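Local atomic coordinates of bifunctional protein PutA (Bdellovibrio bacteriovorus, PDB entry 5UR2), a protein that probably oxidises proline to glutamate in two steps, joining an FAD-dependent proline dehydrogenase to an NAD+-dependent L-glutamate gamma-semialdehyde dehydrogenase in one chain. Residues B[785-790]-B[882-887]; B[840-845]-B[863-868]; B[264-269]-B[294-299]. One frame throughout, in Å; residues are numbered along the deposited sequence.

Overall arrangement
Interactions 1 and 2 belong to the same mixed sheet of the aldehyde dehydrogenase part, their centres 11 Å apart, whereas interaction 3 lies in the proline dehydrogenase barrel, with nearest atoms about 38 Å from either. Interaction 1 is a buried parallel strand pair, knit by a ladder of backbone bonds between aliphatic faces and closed at its end by a salt bridge. Interaction 2, nested within the chain loop that interaction 1 closes, is smaller and partly exposed, with one backbone bond and a histidine packed on a valine. R885 and D864 form a salt bridge between the two. Interaction 3, partly buried where two barrel strands begin, mixes backbone contacts with the W298 indole and neighbouring F267.

Interaction 1. Residues B[785-790]-B[882-887]; sequences RVIVLD and AVIRAK
Strands 785-789 and 882-886 run parallel 4.6 Å apart with a 30° twist, V786 and V788 each donating from N and accepting at O, so that four N-H...O bonds link them to A882, I884 and A886. On one face I787 CG2, anti to the backbone N, reaches across from the preceding pair to A886 CB at 3.9 Å, and L789, the partner of A886, adds its CD1 to the same methyl. I884 CD1 lies against R785 CD at 4.2 Å. Helix 889-896 packs over this face, where the guanidinium of R785 leaves the strand pair to bond the carbonyls of I895 and A896. On the other face V788 CG2 meets V883 CG1 at 4.1 Å, beneath Y793 and F796 of helix 790-806. Where the strands end, R885 bends at chi3 (-77°) and brings NH1 to D790 OD1, 2.7 Å away. The carboxylate lies at the guanidinium edge, but its plane is turned 53° from it, and NH1 meets OD1 from above the carboxylate plane. NE of R885 pairs with D864, and Y793 adds a cation-pi contact. Held at NH1 by D790 and at NE by D864, the guanidinium is probably fixed in rotation, a charged clasp at the C-terminal end of a pair whose middle is aliphatic.

Interaction 2. Residues B[840-845]-B[863-868]; sequences KNHKLL and GDVPGD
The antiparallel pairing of strands 843-847 and 860-863, at the edge of a mixed sheet in the aldehyde dehydrogenase part of the protein, frays here as the second strand gives way to a loop. A single backbone bond crosses between the two segments: G863 N donates to K843 O at 2.9 Å, with an N-H...O angle of 166°. Two residues further along its strand, L845 lays its CD1 methyl against the backbone of G863, 3.6 Å from CA. G863 has no side chain, and the leucine methyl packs directly on its main chain. On the other side of the backbone bond, H842 carries the rest of the contact. Its CG stands anti to the carbonyl carbon (chi1 -48°), which swings the imidazole over the loop. V865 CG1, anti to its own backbone N, presses on one ring face in a CH-pi contact, 4.2 Å from the ring centroid and only 9° off the normal. CB of the preceding N841 lies over the centre of the opposite face, so the imidazole is clamped between two aliphatic carbons. P866 approaches obliquely, its CD 3.9 Å from H842 CE1. Strand 860-863 pairs on with strand 880-886, and just beyond it V865 bonds through its backbone to V883, while D864 N donates to Y793 OH. Helix 825-841 leads directly into H842, F862 of strand 860-863 packs on the H842 side chain, and L845 also packs on V797 and V801 of helix 790-806.

Interaction 3. Residues B[264-269]-B[294-299]; sequences NYKFFG and GTPFWV
The W298 indole turns its edge to K266 O, which lies in the ring plane 3.4 Å from CD1, and F267 stands beside it pointing the same way, CD1 4.1 Å from W298 NE1. The contact lies where strands 268-273 and 298-302 begin, in a beta-alpha-beta unit of the eight-stranded TIM-type barrel of the proline dehydrogenase part, with helix 279-293 between them. One face of the F267 ring carries K266 CB over its centre; one face of the F268 ring carries Y265 CD2, with F226 stacked on F268 as well. W298 also meets F235 edge-to-face, carrying the aromatic cluster to strand 235-238, and the F297 ring turns back to L286 and A290 of helix 279-293. Before the strands pair, T295 places CG2 anti to its backbone N (chi1 -64° for OG1), setting this methyl 3.5 Å from N264 O and 3.7 Å from K266 CG. The backbones then draw together through CA-H...O contacts, K266 CA to P296 O at 3.2 Å and F297 CA to K266 O. The first regular bond of the strand pair is W298 N to F268 O, 3.0 Å long, with an N-H...O angle of 167°.

Interaction 1. Residues B[785-790]-B[882-887]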
ATOM      1  N   ARG B 785     -20.214 -27.906   3.953  1.00 27.67           N
ATOM      2  CA  ARG B 785     -20.378 -28.690   2.738  1.00 27.18           C
ATOM      3  C   ARG B 785     -19.069 -29.404   2.462  1.00 33.31           C
ATOM      4  O   ARG B 785     -18.000 -28.788   2.507  1.00 31.44           O
ATOM      5  CB  ARG B 785     -20.763 -27.798   1.553  1.00 26.24           C
ATOM      6  CG  ARG B 785     -22.129 -27.119   1.685  1.00 29.18           C
ATOM      7  CD  ARG B 785     -22.430 -26.306   0.447  1.00 22.68           C
ATOM      8  NE  ARG B 785     -21.409 -25.292   0.201  1.00 21.99           N
ATOM      9  CZ  ARG B 785     -21.039 -24.877  -1.004  1.00 23.30           C
ATOM     10  NH1 ARG B 785     -21.595 -25.400  -2.096  1.00 25.73           N
ATOM     11  NH2 ARG B 785     -20.094 -23.953  -1.119  1.00 21.45           N
ATOM     12  N   VAL B 786     -19.141 -30.707   2.213  1.00 29.67           N
ATOM     13  CA  VAL B 786     -17.975 -31.482   1.819  1.00 25.86           C
ATOM     14  C   VAL B 786     -18.313 -32.130   0.490  1.00 23.19           C
ATOM     15  O   VAL B 786     -19.216 -32.970   0.416  1.00 30.16           O
ATOM     16  CB  VAL B 786     -17.577 -32.513   2.881  1.00 26.65           C
ATOM     17  CG1 VAL B 786     -16.256 -33.183   2.516  1.00 24.65           C
ATOM     18  CG2 VAL B 786     -17.446 -31.821   4.244  1.00 24.65           C
ATOM     19  N   ILE B 787     -17.602 -31.727  -0.557  1.00 28.68           N
ATOM     20  CA  ILE B 787     -17.886 -32.129  -1.930  1.00 30.10           C
ATOM     21  C   ILE B 787     -16.825 -33.145  -2.325  1.00 28.42           C
ATOM     22  O   ILE B 787     -15.635 -32.811  -2.401  1.00 33.20           O
ATOM     23  CB  ILE B 787     -17.906 -30.921  -2.878  1.00 23.67           C
ATOM     24  CG1 ILE B 787     -18.916 -29.874  -2.384  1.00 28.63           C
ATOM     25  CG2 ILE B 787     -18.254 -31.342  -4.280  1.00 24.47           C
ATOM     26  CD1 ILE B 787     -18.849 -28.537  -3.129  1.00 27.58           C
ATOM     27  N   VAL B 788     -17.250 -34.392  -2.539  1.00 25.86           N
ATOM     28  CA  VAL B 788     -16.357 -35.545  -2.635  1.00 28.33           C
ATOM     29  C   VAL B 788     -16.520 -36.190  -4.004  1.00 32.12           C
ATOM     30  O   VAL B 788     -17.634 -36.570  -4.391  1.00 33.55           O
ATOM     31  CB  VAL B 788     -16.636 -36.583  -1.527  1.00 30.51           C
ATOM     32  CG1 VAL B 788     -15.609 -37.696  -1.589  1.00 25.27           C
ATOM     33  CG2 VAL B 788     -16.665 -35.945  -0.141  1.00 28.68           C
ATOM     34  N   LEU B 789     -15.409 -36.357  -4.713  1.00 25.79           N
ATOM     35  CA  LEU B 789     -15.471 -36.985  -6.024  1.00 37.31           C
ATOM     36  C   LEU B 789     -15.784 -38.473  -5.886  1.00 39.78           C
ATOM     37  O   LEU B 789     -15.482 -39.107  -4.867  1.00 33.49           O
ATOM     38  CB  LEU B 789     -14.161 -36.775  -6.786  1.00 34.17           C
ATOM     39  CG  LEU B 789     -14.064 -35.562  -7.710  1.00 33.51           C
ATOM     40  CD1 LEU B 789     -14.140 -34.239  -6.926  1.00 26.21           C
ATOM     41  CD2 LEU B 789     -12.785 -35.638  -8.521  1.00 38.71           C
ATOM     42  N   ASP B 790     -16.385 -39.029  -6.941  1.00 41.94           N
ATOM     43  CA  ASP B 790     -17.069 -40.318  -6.829  1.00 41.53           C
ATOM     44  C   ASP B 790     -16.106 -41.456  -6.491  1.00 41.39           C
ATOM     45  O   ASP B 790     -16.416 -42.307  -5.644  1.00 39.48           O
ATOM     46  CB  ASP B 790     -17.827 -40.616  -8.126  1.00 44.05           C
ATOM     47  CG  ASP B 790     -18.887 -41.693  -7.947  1.00 56.56           C
ATOM     48  OD1 ASP B 790     -19.889 -41.403  -7.267  1.00 60.93           O
ATOM     49  OD2 ASP B 790     -18.732 -42.822  -8.466  1.00 60.24           O
ATOM     50  N   ALA B 882     -23.292 -31.302   5.196  1.00 29.00           N
ATOM     51  CA  ALA B 882     -23.881 -31.935   4.020  1.00 25.49           C
ATOM     52  C   ALA B 882     -22.754 -32.470   3.143  1.00 28.36           C
ATOM     53  O   ALA B 882     -21.948 -31.688   2.621  1.00 30.78           O
ATOM     54  CB  ALA B 882     -24.748 -30.941   3.237  1.00 24.71           C
ATOM     55  N   VAL B 883     -22.698 -33.793   2.980  1.00 30.32           N
ATOM     56  CA  VAL B 883     -21.741 -34.433   2.075  1.00 32.96           C
ATOM     57  C   VAL B 883     -22.382 -34.526   0.693  1.00 33.83           C
ATOM     58  O   VAL B 883     -23.475 -35.081   0.544  1.00 32.34           O
ATOM     59  CB  VAL B 883     -21.327 -35.823   2.585  1.00 25.98           C
ATOM     60  CG1 VAL B 883     -20.375 -36.484   1.600  1.00 29.82           C
ATOM     61  CG2 VAL B 883     -20.672 -35.726   3.938  1.00 25.95           C
ATOM     62  N   ILE B 884     -21.716 -33.972  -0.320  1.00 35.00           N
ATOM     63  CA  ILE B 884     -22.284 -33.842  -1.664  1.00 32.47           C
ATOM     64  C   ILE B 884     -21.411 -34.604  -2.646  1.00 30.16           C
ATOM     65  O   ILE B 884     -20.185 -34.444  -2.647  1.00 27.39           O
ATOM     66  CB  ILE B 884     -22.400 -32.368  -2.099  1.00 29.35           C
ATOM     67  CG1 ILE B 884     -23.167 -31.551  -1.060  1.00 29.76           C
ATOM     68  CG2 ILE B 884     -23.072 -32.263  -3.461  1.00 31.25           C
ATOM     69  CD1 ILE B 884     -23.095 -30.050  -1.307  1.00 32.70           C
ATOM     70  N   ARG B 885     -22.038 -35.386  -3.514  1.00 30.03           N
ATOM     71  CA  ARG B 885     -21.283 -36.178  -4.471  1.00 34.35           C
ATOM     72  C   ARG B 885     -20.981 -35.347  -5.713  1.00 39.57           C
ATOM     73  O   ARG B 885     -21.803 -34.532  -6.139  1.00 41.90           O
ATOM     74  CB  ARG B 885     -22.058 -37.438  -4.841  1.00 33.05           C
ATOM     75  CG  ARG B 885     -21.179 -38.552  -5.369  1.00 40.20           C
ATOM     76  CD  ARG B 885     -22.032 -39.715  -5.818  1.00 46.60           C
ATOM     77  NE  ARG B 885     -22.523 -40.489  -4.684  1.00 47.05           N
ATOM     78  CZ  ARG B 885     -21.940 -41.593  -4.234  1.00 47.83           C
ATOM     79  NH1 ARG B 885     -20.844 -42.051  -4.825  1.00 30.71           N
ATOM     80  NH2 ARG B 885     -22.454 -42.241  -3.198  1.00 47.52           N
ATOM     81  N   ALA B 886     -19.787 -35.541  -6.280  1.00 34.07           N
ATOM     82  CA  ALA B 886     -19.410 -34.888  -7.529  1.00 37.30           C
ATOM     83  C   ALA B 886     -18.786 -35.913  -8.463  1.00 34.89           C
ATOM     84  O   ALA B 886     -17.991 -36.753  -8.031  1.00 36.62           O
ATOM     85  CB  ALA B 886     -18.441 -33.725  -7.300  1.00 37.00           C
ATOM     86  N   LYS B 887     -19.185 -35.867  -9.739  1.00 43.95           N
ATOM     87  CA  LYS B 887     -18.643 -36.799 -10.728  1.00 43.23           C
ATOM     88  C   LYS B 887     -17.180 -36.498 -11.033  1.00 40.47           C
ATOM     89  O   LYS B 887     -16.393 -37.418 -11.267  1.00 44.53           O
ATOM     90  CB  LYS B 887     -19.482 -36.771 -12.011  1.00 41.44           C
TER

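Interaction 2. Residues B[840-845]-B[863-868]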
ATOM      1  N   LYS B 840     -35.858 -35.748   7.074  1.00 45.94           N
ATOM      2  CA  LYS B 840     -36.964 -36.164   6.228  1.00 48.76           C
ATOM      3  C   LYS B 840     -36.604 -36.149   4.753  1.00 47.18           C
ATOM      4  O   LYS B 840     -37.330 -36.738   3.950  1.00 47.56           O
ATOM      5  CB  LYS B 840     -38.183 -35.279   6.493  1.00 50.82           C
ATOM      6  CG  LYS B 840     -38.673 -35.371   7.929  1.00 53.48           C
ATOM      7  CD  LYS B 840     -39.806 -34.406   8.185  1.00 60.84           C
ATOM      8  CE  LYS B 840     -40.347 -34.548   9.598  1.00 65.89           C
ATOM      9  NZ  LYS B 840     -41.551 -33.678   9.807  1.00 72.18           N
ATOM     10  N   ASN B 841     -35.516 -35.473   4.378  1.00 47.30           N
ATOM     11  CA  ASN B 841     -35.153 -35.296   2.979  1.00 43.09           C
ATOM     12  C   ASN B 841     -33.862 -35.987   2.574  1.00 41.36           C
ATOM     13  O   ASN B 841     -33.691 -36.270   1.389  1.00 44.43           O
ATOM     14  CB  ASN B 841     -35.022 -33.804   2.626  1.00 40.66           C
ATOM     15  CG  ASN B 841     -36.340 -33.048   2.725  1.00 43.67           C
ATOM     16  OD1 ASN B 841     -37.371 -33.515   2.265  1.00 47.24           O
ATOM     17  ND2 ASN B 841     -36.302 -31.874   3.331  1.00 48.05           N
ATOM     18  N   HIS B 842     -32.942 -36.248   3.501  1.00 39.01           N
ATOM     19  CA  HIS B 842     -31.618 -36.705   3.104  1.00 38.25           C
ATOM     20  C   HIS B 842     -31.162 -37.863   3.980  1.00 37.19           C
ATOM     21  O   HIS B 842     -31.558 -37.987   5.142  1.00 35.98           O
ATOM     22  CB  HIS B 842     -30.584 -35.566   3.177  1.00 39.06           C
ATOM     23  CG  HIS B 842     -31.042 -34.294   2.526  1.00 43.65           C
ATOM     24  ND1 HIS B 842     -31.493 -34.242   1.223  1.00 47.21           N
ATOM     25  CD2 HIS B 842     -31.102 -33.024   2.997  1.00 36.80           C
ATOM     26  CE1 HIS B 842     -31.829 -32.997   0.926  1.00 42.95           C
ATOM     27  NE2 HIS B 842     -31.598 -32.240   1.985  1.00 38.67           N
ATOM     28  N   LYS B 843     -30.304 -38.699   3.400  1.00 37.08           N
ATOM     29  CA  LYS B 843     -29.744 -39.838   4.111  1.00 37.64           C
ATOM     30  C   LYS B 843     -28.878 -39.368   5.269  1.00 37.30           C
ATOM     31  O   LYS B 843     -27.967 -38.555   5.088  1.00 32.18           O
ATOM     32  CB  LYS B 843     -28.916 -40.700   3.157  1.00 41.30           C
ATOM     33  CG  LYS B 843     -28.217 -41.896   3.813  1.00 44.92           C
ATOM     34  CD  LYS B 843     -27.389 -42.675   2.790  1.00 45.98           C
ATOM     35  CE  LYS B 843     -26.787 -43.925   3.393  1.00 48.43           C
ATOM     36  NZ  LYS B 843     -26.555 -44.979   2.365  1.00 53.69           N
ATOM     37  N   LEU B 844     -29.186 -39.861   6.465  1.00 37.18           N
ATOM     38  CA  LEU B 844     -28.417 -39.529   7.654  1.00 40.80           C
ATOM     39  C   LEU B 844     -27.243 -40.497   7.772  1.00 40.89           C
ATOM     40  O   LEU B 844     -27.451 -41.700   7.950  1.00 42.82           O
ATOM     41  CB  LEU B 844     -29.302 -39.584   8.899  1.00 37.81           C
ATOM     42  CG  LEU B 844     -28.512 -39.268  10.170  1.00 39.60           C
ATOM     43  CD1 LEU B 844     -28.038 -37.841  10.103  1.00 39.12           C
ATOM     44  CD2 LEU B 844     -29.330 -39.520  11.434  1.00 32.01           C
ATOM     45  N   LEU B 845     -26.014 -39.972   7.687  1.00 39.24           N
ATOM     46  CA  LEU B 845     -24.820 -40.809   7.810  1.00 37.80           C
ATOM     47  C   LEU B 845     -24.358 -40.961   9.249  1.00 33.51           C
ATOM     48  O   LEU B 845     -23.727 -41.966   9.573  1.00 39.21           O
ATOM     49  CB  LEU B 845     -23.649 -40.262   6.977  1.00 33.33           C
ATOM     50  CG  LEU B 845     -23.794 -40.288   5.454  1.00 36.99           C
ATOM     51  CD1 LEU B 845     -22.583 -39.684   4.786  1.00 32.71           C
ATOM     52  CD2 LEU B 845     -24.073 -41.708   4.936  1.00 40.88           C
ATOM     53  N   GLY B 863     -25.620 -37.484   3.876  1.00 33.78           N
ATOM     54  CA  GLY B 863     -24.908 -37.953   2.706  1.00 33.32           C
ATOM     55  C   GLY B 863     -25.703 -37.828   1.429  1.00 37.10           C
ATOM     56  O   GLY B 863     -26.935 -37.765   1.471  1.00 33.59           O
ATOM     57  N   ASP B 864     -25.004 -37.793   0.292  1.00 35.49           N
ATOM     58  CA  ASP B 864     -25.635 -37.666  -1.027  1.00 39.91           C
ATOM     59  C   ASP B 864     -26.627 -36.510  -1.071  1.00 36.39           C
ATOM     60  O   ASP B 864     -27.704 -36.620  -1.655  1.00 36.70           O
ATOM     61  CB  ASP B 864     -26.323 -38.968  -1.451  1.00 40.20           C
ATOM     62  CG  ASP B 864     -25.362 -39.956  -2.072  1.00 42.79           C
ATOM     63  OD1 ASP B 864     -24.810 -39.632  -3.144  1.00 44.97           O
ATOM     64  OD2 ASP B 864     -25.169 -41.053  -1.511  1.00 42.96           O
ATOM     65  N   VAL B 865     -26.259 -35.393  -0.456  1.00 38.10           N
ATOM     66  CA  VAL B 865     -27.119 -34.207  -0.468  1.00 36.96           C
ATOM     67  C   VAL B 865     -27.017 -33.544  -1.839  1.00 37.28           C
ATOM     68  O   VAL B 865     -25.896 -33.344  -2.340  1.00 37.10           O
ATOM     69  CB  VAL B 865     -26.715 -33.235   0.641  1.00 33.49           C
ATOM     70  CG1 VAL B 865     -27.674 -32.045   0.710  1.00 27.30           C
ATOM     71  CG2 VAL B 865     -26.647 -33.952   1.986  1.00 30.55           C
ATOM     72  N   PRO B 866     -28.138 -33.220  -2.484  1.00 30.33           N
ATOM     73  CA  PRO B 866     -28.058 -32.474  -3.743  1.00 31.45           C
ATOM     74  C   PRO B 866     -27.451 -31.098  -3.504  1.00 36.75           C
ATOM     75  O   PRO B 866     -27.673 -30.468  -2.467  1.00 37.57           O
ATOM     76  CB  PRO B 866     -29.525 -32.376  -4.199  1.00 32.91           C
ATOM     77  CG  PRO B 866     -30.212 -33.546  -3.535  1.00 34.53           C
ATOM     78  CD  PRO B 866     -29.508 -33.673  -2.182  1.00 29.90           C
ATOM     79  N   GLY B 867     -26.677 -30.634  -4.487  1.00 36.23           N
ATOM     80  CA  GLY B 867     -25.989 -29.362  -4.345  1.00 26.95           C
ATOM     81  C   GLY B 867     -26.931 -28.187  -4.192  1.00 30.44           C
ATOM     82  O   GLY B 867     -26.572 -27.176  -3.584  1.00 26.11           O
ATOM     83  N   ASP B 868     -28.147 -28.301  -4.720  1.00 29.98           N
ATOM     84  CA  ASP B 868     -29.104 -27.209  -4.670  1.00 36.21           C
ATOM     85  C   ASP B 868     -30.092 -27.335  -3.516  1.00 37.64           C
ATOM     86  O   ASP B 868     -30.958 -26.468  -3.364  1.00 40.85           O
ATOM     87  CB  ASP B 868     -29.856 -27.122  -6.003  1.00 37.26           C
ATOM     88  CG  ASP B 868     -30.740 -28.346  -6.272  1.00 48.25           C
ATOM     89  OD1 ASP B 868     -30.671 -29.345  -5.519  1.00 56.14           O
ATOM     90  OD2 ASP B 868     -31.494 -28.320  -7.270  1.00 52.47           O
TER

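Interaction 3. Residues B[264-269]-B[294-299]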
ATOM      1  N   ASN B 264       9.238 -56.554  37.057  1.00 33.65           N
ATOM      2  CA  ASN B 264      10.348 -57.498  37.067  1.00 34.09           C
ATOM      3  C   ASN B 264      10.787 -57.918  35.668  1.00 35.01           C
ATOM      4  O   ASN B 264      11.714 -58.717  35.539  1.00 34.68           O
ATOM      5  CB  ASN B 264       9.941 -58.745  37.850  1.00 39.53           C
ATOM      6  CG  ASN B 264       9.685 -58.442  39.301  1.00 42.77           C
ATOM      7  OD1 ASN B 264      10.549 -57.916  40.006  1.00 38.58           O
ATOM      8  ND2 ASN B 264       8.460 -58.691  39.735  1.00 41.89           N
ATOM      9  N   TYR B 265      10.176 -57.379  34.620  1.00 32.02           N
ATOM     10  CA  TYR B 265      10.495 -57.775  33.254  1.00 34.39           C
ATOM     11  C   TYR B 265      11.519 -56.812  32.662  1.00 32.60           C
ATOM     12  O   TYR B 265      11.314 -55.596  32.685  1.00 33.43           O
ATOM     13  CB  TYR B 265       9.229 -57.806  32.398  1.00 38.09           C
ATOM     14  CG  TYR B 265       9.380 -58.546  31.086  1.00 37.50           C
ATOM     15  CD1 TYR B 265       9.687 -59.906  31.062  1.00 35.13           C
ATOM     16  CD2 TYR B 265       9.171 -57.893  29.866  1.00 28.71           C
ATOM     17  CE1 TYR B 265       9.809 -60.591  29.856  1.00 37.87           C
ATOM     18  CE2 TYR B 265       9.295 -58.571  28.661  1.00 26.03           C
ATOM     19  CZ  TYR B 265       9.610 -59.918  28.661  1.00 36.17           C
ATOM     20  OH  TYR B 265       9.723 -60.591  27.463  1.00 36.41           O
ATOM     21  N   LYS B 266      12.614 -57.359  32.137  1.00 30.62           N
ATOM     22  CA  LYS B 266      13.706 -56.560  31.594  1.00 33.53           C
ATOM     23  C   LYS B 266      13.507 -56.147  30.138  1.00 34.70           C
ATOM     24  O   LYS B 266      14.085 -55.143  29.710  1.00 37.36           O
ATOM     25  CB  LYS B 266      15.026 -57.338  31.685  1.00 34.42           C
ATOM     26  CG  LYS B 266      15.535 -57.579  33.088  1.00 43.43           C
ATOM     27  CD  LYS B 266      16.971 -58.122  33.068  1.00 44.13           C
ATOM     28  CE  LYS B 266      17.043 -59.490  32.440  1.00 45.35           C
ATOM     29  NZ  LYS B 266      18.422 -60.019  32.558  1.00 54.02           N
ATOM     30  N   PHE B 267      12.668 -56.849  29.388  1.00 34.45           N
ATOM     31  CA  PHE B 267      12.642 -56.744  27.927  1.00 31.63           C
ATOM     32  C   PHE B 267      11.503 -55.860  27.424  1.00 25.07           C
ATOM     33  O   PHE B 267      10.717 -56.202  26.541  1.00 29.99           O
ATOM     34  CB  PHE B 267      12.602 -58.144  27.346  1.00 25.69           C
ATOM     35  CG  PHE B 267      13.803 -58.945  27.737  1.00 26.13           C
ATOM     36  CD1 PHE B 267      15.074 -58.440  27.518  1.00 25.92           C
ATOM     37  CD2 PHE B 267      13.674 -60.129  28.434  1.00 34.50           C
ATOM     38  CE1 PHE B 267      16.201 -59.153  27.903  1.00 36.98           C
ATOM     39  CE2 PHE B 267      14.802 -60.849  28.829  1.00 36.32           C
ATOM     40  CZ  PHE B 267      16.069 -60.355  28.565  1.00 34.11           C
ATOM     41  N   PHE B 268      11.427 -54.683  28.030  1.00 24.02           N
ATOM     42  CA  PHE B 268      10.686 -53.539  27.522  1.00 26.54           C
ATOM     43  C   PHE B 268      11.695 -52.451  27.187  1.00 30.36           C
ATOM     44  O   PHE B 268      12.702 -52.298  27.885  1.00 27.89           O
ATOM     45  CB  PHE B 268       9.693 -52.999  28.559  1.00 23.29           C
ATOM     46  CG  PHE B 268       8.547 -53.927  28.872  1.00 29.91           C
ATOM     47  CD1 PHE B 268       7.817 -54.528  27.861  1.00 33.77           C
ATOM     48  CD2 PHE B 268       8.181 -54.168  30.185  1.00 24.32           C
ATOM     49  CE1 PHE B 268       6.739 -55.356  28.160  1.00 33.95           C
ATOM     50  CE2 PHE B 268       7.112 -54.997  30.492  1.00 29.39           C
ATOM     51  CZ  PHE B 268       6.389 -55.592  29.480  1.00 30.77           C
ATOM     52  N   GLY B 269      11.428 -51.692  26.127  1.00 34.32           N
ATOM     53  CA  GLY B 269      12.324 -50.626  25.732  1.00 23.52           C
ATOM     54  C   GLY B 269      11.567 -49.380  25.322  1.00 26.21           C
ATOM     55  O   GLY B 269      10.413 -49.432  24.882  1.00 21.57           O
ATOM     56  N   GLY B 294      14.129 -51.101  40.102  1.00 31.80           N
ATOM     57  CA  GLY B 294      14.773 -52.299  40.603  1.00 30.45           C
ATOM     58  C   GLY B 294      14.949 -53.417  39.601  1.00 30.00           C
ATOM     59  O   GLY B 294      15.367 -54.508  39.987  1.00 25.81           O
ATOM     60  N   THR B 295      14.626 -53.184  38.330  1.00 29.80           N
ATOM     61  CA  THR B 295      14.797 -54.132  37.265  1.00 30.08           C
ATOM     62  C   THR B 295      15.156 -53.297  36.043  1.00 30.96           C
ATOM     63  O   THR B 295      14.498 -52.278  35.783  1.00 27.53           O
ATOM     64  CB  THR B 295      13.539 -54.962  37.008  1.00 34.19           C
ATOM     65  OG1 THR B 295      13.250 -55.772  38.164  1.00 32.25           O
ATOM     66  CG2 THR B 295      13.692 -55.829  35.755  1.00 31.54           C
ATOM     67  N   PRO B 296      16.186 -53.669  35.302  1.00 29.50           N
ATOM     68  CA  PRO B 296      16.557 -52.876  34.129  1.00 28.75           C
ATOM     69  C   PRO B 296      15.483 -52.917  33.047  1.00 28.49           C
ATOM     70  O   PRO B 296      14.625 -53.800  32.997  1.00 29.23           O
ATOM     71  CB  PRO B 296      17.861 -53.527  33.654  1.00 27.20           C
ATOM     72  CG  PRO B 296      18.387 -54.264  34.898  1.00 27.51           C
ATOM     73  CD  PRO B 296      17.162 -54.732  35.606  1.00 25.60           C
ATOM     74  N   PHE B 297      15.520 -51.894  32.200  1.00 25.90           N
ATOM     75  CA  PHE B 297      14.842 -51.892  30.914  1.00 25.48           C
ATOM     76  C   PHE B 297      15.807 -51.280  29.902  1.00 26.55           C
ATOM     77  O   PHE B 297      16.905 -50.847  30.255  1.00 36.20           O
ATOM     78  CB  PHE B 297      13.513 -51.133  30.992  1.00 22.73           C
ATOM     79  CG  PHE B 297      13.670 -49.696  31.366  1.00 26.46           C
ATOM     80  CD1 PHE B 297      13.708 -49.309  32.696  1.00 25.61           C
ATOM     81  CD2 PHE B 297      13.800 -48.721  30.381  1.00 23.25           C
ATOM     82  CE1 PHE B 297      13.863 -47.974  33.036  1.00 28.05           C
ATOM     83  CE2 PHE B 297      13.966 -47.382  30.720  1.00 26.74           C
ATOM     84  CZ  PHE B 297      13.995 -47.007  32.047  1.00 25.14           C
ATOM     85  N   TRP B 298      15.385 -51.200  28.646  1.00 25.04           N
ATOM     86  CA  TRP B 298      16.259 -50.788  27.555  1.00 22.68           C
ATOM     87  C   TRP B 298      15.922 -49.387  27.045  1.00 25.60           C
ATOM     88  O   TRP B 298      14.761 -48.972  27.052  1.00 24.23           O
ATOM     89  CB  TRP B 298      16.162 -51.786  26.398  1.00 24.96           C
ATOM     90  CG  TRP B 298      16.844 -53.063  26.700  1.00 26.78           C
ATOM     91  CD1 TRP B 298      16.432 -54.013  27.582  1.00 23.92           C
ATOM     92  CD2 TRP B 298      18.063 -53.543  26.126  1.00 23.85           C
ATOM     93  NE1 TRP B 298      17.318 -55.059  27.593  1.00 27.11           N
ATOM     94  CE2 TRP B 298      18.331 -54.797  26.710  1.00 24.45           C
ATOM     95  CE3 TRP B 298      18.955 -53.036  25.175  1.00 26.24           C
ATOM     96  CZ2 TRP B 298      19.453 -55.554  26.380  1.00 31.39           C
ATOM     97  CZ3 TRP B 298      20.074 -53.793  24.845  1.00 32.91           C
ATOM     98  CH2 TRP B 298      20.315 -55.037  25.454  1.00 32.21           C
ATOM     99  N   VAL B 299      16.954 -48.665  26.603  1.00 21.73           N
ATOM    100  CA  VAL B 299      16.801 -47.410  25.881  1.00 21.21           C
ATOM    101  C   VAL B 299      17.378 -47.592  24.484  1.00 24.33           C
ATOM    102  O   VAL B 299      18.561 -47.919  24.332  1.00 25.73           O
ATOM    103  CB  VAL B 299      17.492 -46.242  26.594  1.00 26.29           C
ATOM    104  CG1 VAL B 299      17.433 -45.003  25.715  1.00 20.44           C
ATOM    105  CG2 VAL B 299      16.821 -45.970  27.908  1.00 23.91           C
TER